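Local coordinates for putative restriction endonuclease domain-containing protein (Anabaena variabilis, PDB 3OT2) that is of unknown function but is probably a nuclease of the PD-(D/E)XK restriction endonuclease clan, at residues Val149-Pro152 / Thr156-Phe159. Sequence-based numbering, arbitrary orientation.
Sequences VYRP and TEVF
Val149 and Glu157 face each other as an antiparallel hydrogen-bonded pair and satisfy one another's backbones: Val149 N donates a hydrogen bond to Glu157 O at 2.8 Å, and Glu157 N donates one to Val149 O at 2.9 Å, both nearly straight at 171°. This pair ties strand 157-159, outermost in its sheet within the chain, to strand 146-150 in a beta hairpin. On the side of the sheet bearing both residues, in the conformer described, one of two, Arg151 reaches over with an extended chain and sets NH1 2.9 Å from Glu157 OE1. The acid meets the edge of the guanidinium with the carboxylate and guanidinium planes 75° apart, so one oxygen carries most of this salt bridge. Val149, branched and apolar as suits a strand, lays CG2 3.7 Å from Phe159 CD2, and Pro167 packs on both. Tyr150 and Thr156 lie on the other side, where Thr156 CG2, anti to its own nitrogen, sits over one face of the phenol ring, a CH-pi contact 4.0 Å from the centroid. Thr156 OG1 forms a hydrogen bond with Thr156 OG1 of the second subunit. A serine in place of Tyr150 would probably leave that methyl without its aromatic floor and open a gap toward Ile126 and Leu130 of helix 119-131. The chemistry is thus divided by the sheet: an ion pair seen in one conformer of Arg151 on one side, and on the other a buried threonine joining the hairpin to the subunit interface.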
loop_
_atom_site.group_PDB
_atom_site.type_symbol
_atom_site.label_atom_id
_atom_site.label_comp_id
_atom_site.label_asym_id
_atom_site.label_seq_id
_atom_site.Cartn_x
_atom_site.Cartn_y
_atom_site.Cartn_z
ATOM N N VAL A 149 -5.556 -5.554 -4.336
ATOM C CA VAL A 149 -6.947 -5.276 -4.709
ATOM C C VAL A 149 -7.573 -4.390 -3.629
ATOM O O VAL A 149 -7.589 -4.751 -2.447
ATOM C CB VAL A 149 -7.745 -6.582 -4.949
ATOM C CG1 VAL A 149 -9.248 -6.295 -5.074
ATOM C CG2 VAL A 149 -7.237 -7.308 -6.197
ATOM N N TYR A 150 -8.117 -3.250 -4.059
ATOM C CA TYR A 150 -8.745 -2.253 -3.209
ATOM C C TYR A 150 -10.253 -2.150 -3.486
ATOM O O TYR A 150 -10.633 -1.922 -4.621
ATOM C CB TYR A 150 -8.093 -0.889 -3.488
ATOM C CG TYR A 150 -6.648 -0.790 -3.064
ATOM C CD1 TYR A 150 -5.620 -1.211 -3.905
ATOM C CD2 TYR A 150 -6.302 -0.249 -1.831
ATOM C CE1 TYR A 150 -4.284 -1.099 -3.522
ATOM C CE2 TYR A 150 -4.968 -0.138 -1.437
ATOM C CZ TYR A 150 -3.965 -0.577 -2.280
ATOM O OH TYR A 150 -2.663 -0.464 -1.869
ATOM N N ARG A 151 -11.085 -2.316 -2.443
ATOM C CA ARG A 151 -12.543 -2.192 -2.513
ATOM C C ARG A 151 -12.989 -1.196 -1.450
ATOM O O ARG A 151 -12.311 -1.095 -0.411
ATOM C CB ARG A 151 -13.233 -3.545 -2.307
ATOM C CG ARG A 151 -13.009 -4.566 -3.415
ATOM C CD ARG A 151 -13.631 -5.848 -2.941
ATOM N NE ARG A 151 -13.881 -6.812 -3.993
ATOM C CZ ARG A 151 -13.327 -8.021 -4.071
ATOM N NH1 ARG A 151 -12.409 -8.400 -3.184
ATOM N NH2 ARG A 151 -13.683 -8.861 -5.034
ATOM N N PRO A 152 -14.075 -0.417 -1.663
ATOM C CA PRO A 152 -14.466 0.560 -0.631
ATOM C C PRO A 152 -14.750 -0.092 0.715
ATOM O O PRO A 152 -15.395 -1.135 0.779
ATOM C CB PRO A 152 -15.742 1.196 -1.208
ATOM C CG PRO A 152 -15.679 0.950 -2.639
ATOM C CD PRO A 152 -15.021 -0.366 -2.808
ATOM N N THR A 156 -7.127 -4.003 2.301
ATOM C CA THR A 156 -6.439 -4.297 1.033
ATOM C C THR A 156 -6.266 -5.816 0.929
ATOM O O THR A 156 -5.970 -6.464 1.942
ATOM C CB THR A 156 -5.074 -3.560 0.985
ATOM O OG1 THR A 156 -5.283 -2.172 1.203
ATOM C CG2 THR A 156 -4.325 -3.774 -0.335
ATOM N N GLU A 157 -6.478 -6.384 -0.268
ATOM C CA GLU A 157 -6.307 -7.837 -0.483
ATOM C C GLU A 157 -5.088 -8.077 -1.345
ATOM O O GLU A 157 -4.813 -7.283 -2.240
ATOM C CB GLU A 157 -7.546 -8.439 -1.137
ATOM C CG GLU A 157 -8.704 -8.581 -0.176
ATOM C CD GLU A 157 -9.978 -9.159 -0.758
ATOM O OE1 GLU A 157 -10.015 -9.437 -1.979
ATOM O OE2 GLU A 157 -10.969 -9.270 -0.001
ATOM N N VAL A 158 -4.346 -9.150 -1.071
ATOM C CA VAL A 158 -3.089 -9.473 -1.764
ATOM C C VAL A 158 -3.260 -10.721 -2.607
ATOM O O VAL A 158 -3.708 -11.748 -2.087
ATOM C CB VAL A 158 -1.897 -9.686 -0.776
ATOM C CG1 VAL A 158 -0.571 -9.718 -1.520
ATOM C CG2 VAL A 158 -1.856 -8.624 0.290
ATOM N N PHE A 159 -2.807 -10.665 -3.866
ATOM C CA PHE A 159 -2.815 -11.817 -4.784
ATOM C C PHE A 159 -1.406 -11.993 -5.333
ATOM O O PHE A 159 -0.858 -11.059 -5.929
ATOM C CB PHE A 159 -3.881 -11.608 -5.906
ATOM C CG PHE A 159 -5.266 -11.601 -5.286
ATOM C CD1 PHE A 159 -5.933 -12.795 -5.022
ATOM C CD2 PHE A 159 -5.832 -10.415 -4.823
ATOM C CE1 PHE A 159 -7.158 -12.792 -4.352
ATOM C CE2 PHE A 159 -7.035 -10.420 -4.125
ATOM C CZ PHE A 159 -7.684 -11.612 -3.880
#